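Serine protease inhibitor 4, isoform B (Drosophila melanogaster, PDB 4P0F) probably inhibits serine-type and cysteine-type endopeptidases by the serpin mechanism, in which the cleaved reactive loop inserts into a sheet. Local coordinates at residues D150-D155 / R162-N167; D155-E160 / G336-R341; Y210-L213 / A218-L221; S231-L236 / S256-S261. All coordinates share one frame; numbering follows the deposited sequence.

Contact 1: residues D150-D155 / R162-N167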
loop_
_atom_site.group_PDB
_atom_site.type_symbol
_atom_site.label_atom_id
_atom_site.label_comp_id
_atom_site.label_asym_id
_atom_site.label_seq_id
_atom_site.Cartn_x
_atom_site.Cartn_y
_atom_site.Cartn_z
ATOM N N ASP A 150 -3.433 12.901 -10.179
ATOM C CA ASP A 150 -2.375 13.835 -9.813
ATOM C C ASP A 150 -1.389 13.262 -8.802
ATOM O O ASP A 150 -1.057 13.930 -7.822
ATOM C CB ASP A 150 -2.973 15.126 -9.246
ATOM C CG ASP A 150 -1.959 16.271 -9.189
ATOM O OD1 ASP A 150 -1.104 16.371 -10.097
ATOM O OD2 ASP A 150 -2.014 17.068 -8.229
ATOM N N LEU A 151 -0.898 12.048 -9.039
ATOM C CA LEU A 151 0.043 11.428 -8.101
ATOM C C LEU A 151 1.264 12.311 -7.866
ATOM O O LEU A 151 1.578 12.651 -6.727
ATOM C CB LEU A 151 0.501 10.054 -8.600
ATOM C CG LEU A 151 1.514 9.347 -7.682
ATOM C CD1 LEU A 151 0.852 8.908 -6.402
ATOM C CD2 LEU A 151 2.168 8.178 -8.368
ATOM N N VAL A 152 1.955 12.671 -8.947
ATOM C CA VAL A 152 3.189 13.444 -8.855
ATOM C C VAL A 152 2.945 14.871 -9.313
ATOM O O VAL A 152 2.752 15.099 -10.498
ATOM C CB VAL A 152 4.309 12.820 -9.705
ATOM C CG1 VAL A 152 5.612 13.588 -9.512
ATOM C CG2 VAL A 152 4.489 11.353 -9.342
ATOM N N PRO A 153 2.942 15.837 -8.379
ATOM C CA PRO A 153 2.657 17.213 -8.808
ATOM C C PRO A 153 3.769 17.785 -9.659
ATOM O O PRO A 153 4.934 17.435 -9.462
ATOM C CB PRO A 153 2.545 17.994 -7.491
ATOM C CG PRO A 153 2.502 16.979 -6.410
ATOM C CD PRO A 153 3.164 15.751 -6.927
ATOM N N ALA A 154 3.420 18.670 -10.584
ATOM C CA ALA A 154 4.407 19.294 -11.441
ATOM C C ALA A 154 5.446 20.035 -10.614
ATOM O O ALA A 154 6.603 20.125 -11.026
ATOM C CB ALA A 154 3.737 20.247 -12.420
ATOM N N ASP A 155 5.059 20.538 -9.442
ATOM C CA ASP A 155 5.953 21.423 -8.704
ATOM C C ASP A 155 7.040 20.682 -7.910
ATOM O O ASP A 155 7.863 21.334 -7.263
ATOM C CB ASP A 155 5.169 22.392 -7.785
ATOM C CG ASP A 155 4.345 21.713 -6.688
ATOM O OD1 ASP A 155 4.485 20.508 -6.394
ATOM O OD2 ASP A 155 3.541 22.452 -6.074
ATOM N N ARG A 162 15.786 13.468 -12.738
ATOM C CA ARG A 162 16.439 12.526 -13.636
ATOM C C ARG A 162 15.591 11.288 -13.900
ATOM O O ARG A 162 15.581 10.772 -15.017
ATOM C CB ARG A 162 17.807 12.141 -13.082
ATOM C CG ARG A 162 18.788 13.291 -13.103
ATOM C CD ARG A 162 19.284 13.592 -14.523
ATOM N NE ARG A 162 20.118 14.794 -14.589
ATOM C CZ ARG A 162 19.663 16.027 -14.798
ATOM N NH1 ARG A 162 18.364 16.254 -14.969
ATOM N NH2 ARG A 162 20.513 17.039 -14.835
ATOM N N LEU A 163 14.890 10.788 -12.892
ATOM C CA LEU A 163 13.902 9.769 -13.175
ATOM C C LEU A 163 12.845 9.703 -12.103
ATOM O O LEU A 163 13.049 10.169 -10.991
ATOM C CB LEU A 163 14.568 8.408 -13.351
ATOM C CG LEU A 163 15.423 7.917 -12.195
ATOM C CD1 LEU A 163 14.609 7.055 -11.227
ATOM C CD2 LEU A 163 16.593 7.147 -12.744
ATOM N N VAL A 164 11.699 9.148 -12.479
ATOM C CA VAL A 164 10.628 8.864 -11.536
ATOM C C VAL A 164 10.251 7.408 -11.693
ATOM O O VAL A 164 9.935 6.962 -12.793
ATOM C CB VAL A 164 9.392 9.750 -11.765
ATOM C CG1 VAL A 164 8.263 9.378 -10.790
ATOM C CG2 VAL A 164 9.752 11.209 -11.613
ATOM N N LEU A 165 10.312 6.680 -10.586
ATOM C CA LEU A 165 9.905 5.284 -10.529
ATOM C C LEU A 165 8.496 5.218 -9.993
ATOM O O LEU A 165 8.207 5.859 -8.990
ATOM C CB LEU A 165 10.843 4.476 -9.627
ATOM C CG LEU A 165 12.169 4.061 -10.255
ATOM C CD1 LEU A 165 13.151 3.628 -9.200
ATOM C CD2 LEU A 165 11.935 2.925 -11.238
ATOM N N VAL A 166 7.628 4.465 -10.665
ATOM C CA VAL A 166 6.238 4.373 -10.243
ATOM C C VAL A 166 5.755 2.937 -10.187
ATOM O O VAL A 166 6.018 2.138 -11.079
ATOM C CB VAL A 166 5.305 5.177 -11.169
ATOM C CG1 VAL A 166 3.908 5.222 -10.589
ATOM C CG2 VAL A 166 5.839 6.592 -11.347
ATOM N N ASN A 167 5.057 2.625 -9.099
ATOM C CA ASN A 167 4.265 1.416 -9.002
ATOM C C ASN A 167 2.811 1.792 -8.828
ATOM O O ASN A 167 2.501 2.664 -8.031
ATOM C CB ASN A 167 4.688 0.545 -7.821
ATOM C CG ASN A 167 3.722 -0.593 -7.594
ATOM O OD1 ASN A 167 2.732 -0.465 -6.845
ATOM N ND2 ASN A 167 3.969 -1.704 -8.271
#
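Leu151 and Val166 make the closer of two apolar touches here, methyl against methyl: Leu151 CD2 stands 4.1 Å from Val166 CG1. The two side chains run antiparallel, each passing alongside the other. With chi1 at 179°, the Leu151 CG lies trans to the main-chain nitrogen, and its two methyls are carried out from the turn toward the strand. Its neighbour Val152 also points across, but more loosely, with Val152 CG2 at 4.5 Å from Val164 CG1. Branched aliphatic residues suit both sides: valine is at ease in an extended strand, and leucine spans the distance from a loop whose backbone stays well clear of it, as the 9.1 Å between Val152 CA and Val164 CA indicates. This is the serpin arrangement in which the connection following helix 129-143 lies against the face of the large central sheet, here on strand 161-174. Val164 and Val166 look to that connection, whereas Leu165 turns to helix 38-49. Other groups thicken the buried side: Trp139 and Val140 pack on Val166, Phe126 and Leu157 on Val164, and the backbone N of Val152 is bonded to Asn137 OD1. At the strand's start Arg162 and Leu163 both face Val339 in a classic beta bulge. The outer side of the loop is quite different. Asp150 and Asp155 keep their carboxylates at the exposed surface, where charge costs little, and Pro153 and Ala154 between them are partly exposed, carrying the chain away from the strand.

Contact 2: residues D155-E160 / G336-R341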
loop_
_atom_site.group_PDB
_atom_site.type_symbol
_atom_site.label_atom_id
_atom_site.label_comp_id
_atom_site.label_asym_id
_atom_site.label_seq_id
_atom_site.Cartn_x
_atom_site.Cartn_y
_atom_site.Cartn_z
ATOM N N ASP A 155 5.059 20.538 -9.442
ATOM C CA ASP A 155 5.953 21.423 -8.704
ATOM C C ASP A 155 7.040 20.682 -7.910
ATOM O O ASP A 155 7.863 21.334 -7.263
ATOM C CB ASP A 155 5.169 22.392 -7.785
ATOM C CG ASP A 155 4.345 21.713 -6.688
ATOM O OD1 ASP A 155 4.485 20.508 -6.394
ATOM O OD2 ASP A 155 3.541 22.452 -6.074
ATOM N N VAL A 156 7.091 19.355 -7.997
ATOM C CA VAL A 156 8.258 18.627 -7.450
ATOM C C VAL A 156 9.199 18.128 -8.543
ATOM O O VAL A 156 10.177 17.434 -8.248
ATOM C CB VAL A 156 7.856 17.415 -6.571
ATOM C CG1 VAL A 156 6.971 17.861 -5.432
ATOM C CG2 VAL A 156 7.203 16.315 -7.384
ATOM N N LEU A 157 8.909 18.501 -9.788
ATOM C CA LEU A 157 9.720 18.138 -10.946
ATOM C C LEU A 157 10.334 19.384 -11.563
ATOM O O LEU A 157 9.676 20.415 -11.643
ATOM C CB LEU A 157 8.872 17.408 -11.997
ATOM C CG LEU A 157 8.136 16.152 -11.526
ATOM C CD1 LEU A 157 7.329 15.532 -12.662
ATOM C CD2 LEU A 157 9.091 15.128 -10.945
ATOM N N ASN A 158 11.582 19.278 -12.013
ATOM C CA ASN A 158 12.235 20.368 -12.740
ATOM C C ASN A 158 13.429 19.852 -13.541
ATOM O O ASN A 158 13.605 18.646 -13.683
ATOM C CB ASN A 158 12.661 21.487 -11.776
ATOM C CG ASN A 158 13.699 21.040 -10.745
ATOM O OD1 ASN A 158 14.454 20.094 -10.957
ATOM N ND2 ASN A 158 13.732 21.736 -9.617
ATOM N N SER A 159 14.253 20.758 -14.071
ATOM C CA SER A 159 15.348 20.355 -14.945
ATOM C C SER A 159 16.397 19.491 -14.252
ATOM O O SER A 159 17.215 18.859 -14.923
ATOM C CB SER A 159 16.035 21.591 -15.544
ATOM O OG SER A 159 16.515 22.439 -14.516
ATOM N N GLU A 160 16.386 19.474 -12.921
ATOM C CA GLU A 160 17.300 18.623 -12.148
ATOM C C GLU A 160 16.775 17.195 -11.961
ATOM O O GLU A 160 17.524 16.308 -11.567
ATOM C CB GLU A 160 17.577 19.236 -10.771
ATOM C CG GLU A 160 18.281 20.581 -10.809
ATOM C CD GLU A 160 19.783 20.446 -10.956
ATOM O OE1 GLU A 160 20.450 20.046 -9.974
ATOM O OE2 GLU A 160 20.296 20.738 -12.055
ATOM N N GLY A 336 5.174 6.990 -6.215
ATOM C CA GLY A 336 6.110 7.616 -7.132
ATOM C C GLY A 336 7.322 8.115 -6.373
ATOM O O GLY A 336 7.188 8.830 -5.382
ATOM N N MET A 337 8.505 7.734 -6.855
ATOM C CA MET A 337 9.770 8.176 -6.267
ATOM C C MET A 337 10.512 9.034 -7.261
ATOM O O MET A 337 10.886 8.544 -8.322
ATOM C CB MET A 337 10.651 6.995 -5.883
ATOM C CG MET A 337 10.176 6.189 -4.674
ATOM S SD MET A 337 11.384 4.954 -4.121
ATOM C CE MET A 337 12.902 5.861 -4.460
ATOM N N ALA A 338 10.721 10.299 -6.923
ATOM C CA ALA A 338 11.455 11.214 -7.800
ATOM C C ALA A 338 12.925 11.210 -7.436
ATOM O O ALA A 338 13.266 11.394 -6.279
ATOM C CB ALA A 338 10.889 12.610 -7.700
ATOM N N VAL A 339 13.781 11.019 -8.441
ATOM C CA VAL A 339 15.232 10.989 -8.262
ATOM C C VAL A 339 15.820 12.130 -9.071
ATOM O O VAL A 339 15.501 12.279 -10.251
ATOM C CB VAL A 339 15.830 9.645 -8.711
ATOM C CG1 VAL A 339 17.350 9.641 -8.581
ATOM C CG2 VAL A 339 15.233 8.499 -7.896
ATOM N N ARG A 340 16.645 12.947 -8.422
ATOM C CA ARG A 340 17.212 14.142 -9.038
ATOM C C ARG A 340 18.726 14.138 -8.956
ATOM O O ARG A 340 19.309 13.454 -8.134
ATOM C CB ARG A 340 16.676 15.400 -8.351
ATOM C CG ARG A 340 16.937 15.414 -6.850
ATOM C CD ARG A 340 16.848 16.800 -6.260
ATOM N NE ARG A 340 17.931 17.636 -6.764
ATOM C CZ ARG A 340 17.977 18.957 -6.660
ATOM N NH1 ARG A 340 16.996 19.620 -6.065
ATOM N NH2 ARG A 340 19.010 19.614 -7.169
ATOM N N ARG A 341 19.377 14.922 -9.795
ATOM C CA ARG A 341 20.806 15.100 -9.603
ATOM C C ARG A 341 21.013 15.976 -8.372
ATOM O O ARG A 341 20.224 16.880 -8.102
ATOM C CB ARG A 341 21.456 15.705 -10.841
ATOM C CG ARG A 341 20.942 17.057 -11.243
ATOM C CD ARG A 341 22.021 17.799 -12.029
ATOM N NE ARG A 341 23.145 18.139 -11.164
ATOM C CZ ARG A 341 24.372 18.431 -11.593
ATOM N NH1 ARG A 341 24.649 18.430 -12.889
ATOM N NH2 ARG A 341 25.326 18.723 -10.718
#
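Glu160 OE1 is shared by two arginines, lying 3.2 Å from Arg340 NH2 and 3.5 Å from Arg341 NE, a salt bridge in each case. The glutamate reaches both because its chain is bent at chi2 (-83°), folding the carboxylate back over strand 336-341. The carboxylate plane stands 76° from the guanidinium of Arg340, so that pair meets steeply and not as a flat two-pronged bridge, while Glu160 CB sits over one face of the same guanidinium. Arg341 is held by its backbone as well: its N donates to Glu160 O at 2.9 Å, fastening the connection after helix 129-143 to the C-terminal end of the inserted reactive-loop strand, which, as in other cleaved serpins, has entered central sheet A between strands 161-174 and 311-324. Arg340 turns its side chain onto its own strand, where NE, at 2.8 Å, and NH2, at 3.1 Å, both donate to Arg341 O within the guanidinium plane. A leucine in place of Arg340 would probably leave that carbonyl without both donors and Glu160 with one cationic mate fewer. On the loop, Asn158 OD1 accepts from Glu160 N at 2.8 Å in an Asx turn that presents the glutamate. Farther back, Leu157 CD2 meets Ala338 CB loosely at 4.5 Å. One acid between two bases implies that Glu160 is likely to stay ionised, its charge offsetting part of the positive charge of adjacent arginines.

Contact 3: residues Y210-L213 / A218-L221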
loop_
_atom_site.group_PDB
_atom_site.type_symbol
_atom_site.label_atom_id
_atom_site.label_comp_id
_atom_site.label_asym_id
_atom_site.label_seq_id
_atom_site.Cartn_x
_atom_site.Cartn_y
_atom_site.Cartn_z
ATOM N N TYR A 210 -13.141 -16.682 11.464
ATOM C CA TYR A 210 -13.284 -15.798 12.612
ATOM C C TYR A 210 -12.262 -16.206 13.665
ATOM O O TYR A 210 -11.920 -17.376 13.763
ATOM C CB TYR A 210 -14.715 -15.883 13.194
ATOM C CG TYR A 210 -14.810 -15.412 14.627
ATOM C CD1 TYR A 210 -14.619 -16.295 15.676
ATOM C CD2 TYR A 210 -15.047 -14.073 14.930
ATOM C CE1 TYR A 210 -14.670 -15.879 16.981
ATOM C CE2 TYR A 210 -15.106 -13.644 16.249
ATOM C CZ TYR A 210 -14.912 -14.555 17.268
ATOM O OH TYR A 210 -14.958 -14.172 18.592
ATOM N N ALA A 211 -11.786 -15.251 14.453
ATOM C CA ALA A 211 -11.010 -15.594 15.630
ATOM C C ALA A 211 -11.223 -14.620 16.769
ATOM O O ALA A 211 -11.319 -13.410 16.581
ATOM C CB ALA A 211 -9.506 -15.668 15.293
ATOM N N ASP A 212 -11.271 -15.176 17.966
ATOM C CA ASP A 212 -11.125 -14.404 19.176
ATOM C C ASP A 212 -9.642 -14.232 19.427
ATOM O O ASP A 212 -8.890 -15.209 19.393
ATOM C CB ASP A 212 -11.784 -15.114 20.355
ATOM C CG ASP A 212 -11.886 -14.236 21.584
ATOM O OD1 ASP A 212 -12.080 -13.011 21.438
ATOM O OD2 ASP A 212 -11.785 -14.783 22.700
ATOM N N LEU A 213 -9.240 -12.993 19.679
ATOM C CA LEU A 213 -7.849 -12.638 19.899
ATOM C C LEU A 213 -7.685 -12.010 21.283
ATOM O O LEU A 213 -7.412 -10.820 21.408
ATOM C CB LEU A 213 -7.373 -11.679 18.803
ATOM C CG LEU A 213 -7.477 -12.220 17.376
ATOM C CD1 LEU A 213 -7.285 -11.098 16.357
ATOM C CD2 LEU A 213 -6.470 -13.336 17.147
ATOM N N ALA A 218 -9.033 -8.252 21.128
ATOM C CA ALA A 218 -9.696 -7.987 19.863
ATOM C C ALA A 218 -10.352 -9.241 19.299
ATOM O O ALA A 218 -10.239 -10.332 19.862
ATOM C CB ALA A 218 -8.704 -7.425 18.869
ATOM N N MET A 219 -11.067 -9.059 18.196
ATOM C CA MET A 219 -11.596 -10.171 17.426
ATOM C C MET A 219 -11.328 -9.881 15.967
ATOM O O MET A 219 -11.144 -8.722 15.581
ATOM C CB MET A 219 -13.095 -10.365 17.680
ATOM C CG MET A 219 -13.449 -10.625 19.124
ATOM S SD MET A 219 -15.231 -10.651 19.430
ATOM C CE MET A 219 -15.192 -10.894 21.205
ATOM N N ALA A 220 -11.276 -10.927 15.151
ATOM C CA ALA A 220 -11.010 -10.738 13.740
ATOM C C ALA A 220 -11.924 -11.588 12.885
ATOM O O ALA A 220 -12.410 -12.627 13.319
ATOM C CB ALA A 220 -9.551 -11.050 13.422
ATOM N N LEU A 221 -12.120 -11.128 11.654
ATOM C CA LEU A 221 -12.996 -11.761 10.687
ATOM C C LEU A 221 -12.366 -11.576 9.316
ATOM O O LEU A 221 -11.748 -10.540 9.042
ATOM C CB LEU A 221 -14.413 -11.141 10.736
ATOM C CG LEU A 221 -15.569 -11.871 10.053
ATOM C CD1 LEU A 221 -15.984 -13.087 10.855
ATOM C CD2 LEU A 221 -16.749 -10.929 9.878
HETATM O O HOH W 1 -10.790 -10.913 22.658
#
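An antiparallel beta hairpin, formed by the end of strand 197-213 and the start of strand 218-224, belongs to sheet B of the serpin fold, and this contact is the part of its ladder next to the connecting loop. The short segments run at 167° to each other. Ala211 pairs with Ala220 and Leu213 with Ala218 as hydrogen-bonded pairs, the first through Ala211 N to Ala220 O and Ala220 N to Ala211 O, each 2.9 Å. Tyr210 with Leu221 and Asp212 with Met219 are the non-hydrogen-bonded pairs. On the face with the alanines, Leu213 CD1 reaches back over the ladder to Ala220 CB at 3.7 Å; small residues fit there, because Leu233 and Val235 of the next strand pack beside them. The Tyr210 face is bulkier. Its ring, swung away from the backbone N by a chi1 of 159°, lies obliquely across the extended Met219: Tyr210 CE2 lies 4.1 Å from Met219 CB, and Tyr210 OH 3.6 Å from Met219 SD. Leu221 CD1 comes up at the ring edge, near its plane, and 3.9 Å from Tyr210 CB. With a serine here instead of Tyr210, the loss of the ring would probably open a gap beside Met219 and take away the hydroxyl that its sulfur rests against. Thr265 and Ile352 also touch Tyr210, while Phe354 touches Met219 and Leu221. At the exposed end Asp212, well suited to solvent, takes a water that donates to Asp212 OD1 at 2.7 Å and to Ala218 O at 2.9 Å.

Contact 4: residues S231-L236 / S256-S261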
loop_
_atom_site.group_PDB
_atom_site.type_symbol
_atom_site.label_atom_id
_atom_site.label_comp_id
_atom_site.label_asym_id
_atom_site.label_seq_id
_atom_site.Cartn_x
_atom_site.Cartn_y
_atom_site.Cartn_z
ATOM N N SER A 231 -8.783 -11.844 0.497
ATOM C CA SER A 231 -9.821 -11.583 1.488
ATOM C C SER A 231 -9.549 -10.267 2.213
ATOM O O SER A 231 -8.423 -9.751 2.202
ATOM C CB SER A 231 -9.933 -12.732 2.499
ATOM O OG SER A 231 -8.818 -12.785 3.375
ATOM N N MET A 232 -10.601 -9.733 2.833
ATOM C CA MET A 232 -10.496 -8.565 3.693
ATOM C C MET A 232 -10.537 -9.018 5.134
ATOM O O MET A 232 -11.545 -9.535 5.612
ATOM C CB MET A 232 -11.625 -7.557 3.438
ATOM C CG MET A 232 -11.525 -6.313 4.327
ATOM S SD MET A 232 -12.771 -5.039 4.003
ATOM C CE MET A 232 -12.313 -4.505 2.386
ATOM N N LEU A 233 -9.428 -8.795 5.818
ATOM C CA LEU A 233 -9.299 -9.079 7.233
ATOM C C LEU A 233 -9.670 -7.843 8.015
ATOM O O LEU A 233 -9.149 -6.767 7.741
ATOM C CB LEU A 233 -7.863 -9.493 7.558
ATOM C CG LEU A 233 -7.530 -9.696 9.036
ATOM C CD1 LEU A 233 -8.180 -10.965 9.564
ATOM C CD2 LEU A 233 -6.017 -9.725 9.203
ATOM N N ILE A 234 -10.596 -7.994 8.957
ATOM C CA ILE A 234 -10.988 -6.906 9.849
ATOM C C ILE A 234 -10.558 -7.279 11.258
ATOM O O ILE A 234 -10.873 -8.371 11.715
ATOM C CB ILE A 234 -12.515 -6.665 9.818
ATOM C CG1 ILE A 234 -12.980 -6.388 8.385
ATOM C CG2 ILE A 234 -12.894 -5.506 10.716
ATOM C CD1 ILE A 234 -14.452 -6.596 8.176
ATOM N N VAL A 235 -9.828 -6.391 11.930
ATOM C CA VAL A 235 -9.451 -6.614 13.321
ATOM C C VAL A 235 -10.094 -5.520 14.148
ATOM O O VAL A 235 -9.822 -4.338 13.976
ATOM C CB VAL A 235 -7.931 -6.631 13.526
ATOM C CG1 VAL A 235 -7.608 -7.175 14.903
ATOM C CG2 VAL A 235 -7.265 -7.472 12.447
ATOM N N LEU A 236 -10.969 -5.953 15.046
ATOM C CA LEU A 236 -11.874 -5.094 15.788
ATOM C C LEU A 236 -11.537 -5.119 17.280
ATOM O O LEU A 236 -11.659 -6.169 17.920
ATOM C CB LEU A 236 -13.312 -5.568 15.570
ATOM C CG LEU A 236 -14.427 -4.767 16.215
ATOM C CD1 LEU A 236 -14.529 -3.374 15.617
ATOM C CD2 LEU A 236 -15.759 -5.526 16.046
ATOM N N SER A 256 0.602 -13.385 10.033
ATOM C CA SER A 256 0.502 -14.832 9.841
ATOM C C SER A 256 -0.094 -15.511 11.076
ATOM O O SER A 256 -0.911 -16.431 10.961
ATOM C CB SER A 256 1.871 -15.418 9.518
ATOM O OG SER A 256 1.835 -16.835 9.478
ATOM N N GLN A 257 0.304 -15.058 12.257
ATOM C CA GLN A 257 -0.239 -15.643 13.474
ATOM C C GLN A 257 -1.718 -15.296 13.627
ATOM O O GLN A 257 -2.515 -16.146 14.040
ATOM C CB GLN A 257 0.556 -15.192 14.690
ATOM C CG GLN A 257 1.853 -15.967 14.833
ATOM C CD GLN A 257 2.497 -15.779 16.180
ATOM O OE1 GLN A 257 1.885 -16.052 17.214
ATOM N NE2 GLN A 257 3.737 -15.305 16.181
ATOM N N ILE A 258 -2.087 -14.065 13.285
ATOM C CA ILE A 258 -3.495 -13.657 13.318
ATOM C C ILE A 258 -4.332 -14.497 12.347
ATOM O O ILE A 258 -5.340 -15.074 12.753
ATOM C CB ILE A 258 -3.649 -12.154 13.014
ATOM C CG1 ILE A 258 -3.068 -11.335 14.163
ATOM C CG2 ILE A 258 -5.123 -11.770 12.811
ATOM C CD1 ILE A 258 -2.921 -9.859 13.868
ATOM N N THR A 259 -3.932 -14.616 11.086
ATOM C CA THR A 259 -4.780 -15.352 10.149
ATOM C C THR A 259 -4.781 -16.856 10.431
ATOM O O THR A 259 -5.761 -17.542 10.143
ATOM C CB THR A 259 -4.380 -15.127 8.685
ATOM O OG1 THR A 259 -3.071 -15.644 8.453
ATOM C CG2 THR A 259 -4.442 -13.656 8.327
ATOM N N GLN A 260 -3.715 -17.382 11.023
ATOM C CA GLN A 260 -3.710 -18.799 11.350
ATOM C C GLN A 260 -4.649 -19.109 12.531
ATOM O O GLN A 260 -5.011 -20.256 12.747
ATOM C CB GLN A 260 -2.287 -19.272 11.624
ATOM C CG GLN A 260 -1.519 -19.520 10.336
ATOM C CD GLN A 260 -0.144 -20.098 10.571
ATOM O OE1 GLN A 260 0.006 -21.164 11.170
ATOM N NE2 GLN A 260 0.872 -19.396 10.099
ATOM N N SER A 261 -5.074 -18.079 13.258
ATOM C CA SER A 261 -5.998 -18.264 14.384
ATOM C C SER A 261 -7.451 -18.403 13.931
ATOM O O SER A 261 -8.298 -18.833 14.693
ATOM C CB SER A 261 -5.897 -17.085 15.353
ATOM O OG SER A 261 -4.566 -16.939 15.823
#
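Extended strand 231-236 and the helical turn at 256-260 approach most closely at Leu233 and Thr259, whose CA atoms are 8.3 Å apart, a separation that side chains must bridge. The pairing is helix-on-sheet packing: a short helix, 255-260, covers one face of serpin sheet B. The strand's backbone is already paired along both edges, Leu233 with Val363 and Ile234 with Leu221, and the helix lies over a face, where the strand offers side chains. Leu233 does most of this work. Its branched end is sent outward, and Leu233 CD2 touches two methyls of successive helix residues, Ile258 CG2 at 4.2 Å and Thr259 CG2 at 4.3 Å. Isoleucine suits this buried side of the helix, and Leu250 also packs against it. Threonine combines two roles, offering CG2 to the leucine while OG1 turns to the preceding turn of its own helix, where its bonding is weak. Val235 points to the helix too, a little farther away, whereas Ile234 and Leu236 lie against Phe354 and Met232 against Leu364. Glu222 of the adjoining strand touches both Leu233 and Thr259 and borders the apolar patch. The helix's outer side is polar, as befits its exposure. Gln260 NE2 donates to Ser256 OG at 2.8 Å, one turn back, and the main chain repeats the link, Gln260 N to Ser256 O at 3.0 Å. Ser261 OG donates to Gln257 O at 2.8 Å.

How the contacts relate
The four contacts form two pairs at opposite ends of the molecule. Contacts 1 and 2 share Asp155, and their centres lie 7 Å apart. The inserted strand 328-341 pairs with strand 161-174 between them: Arg162 N to Val339 O and Leu163 O to Val339 N are both 2.8 Å and probably hydrogen bonds. Contacts 3 and 4 also have centres 7 Å apart, joined through neighbouring strands 218-224 and 230-237 by Leu221 O to Ile234 N at 2.8 Å. Centre to centre, contact 1 is 40 Å from contact 3. Contact 2 reaches the end of the inserted strand itself and contact 1 packs on its neighbour, while contacts 3 and 4 belong to sheet B and the helix over it.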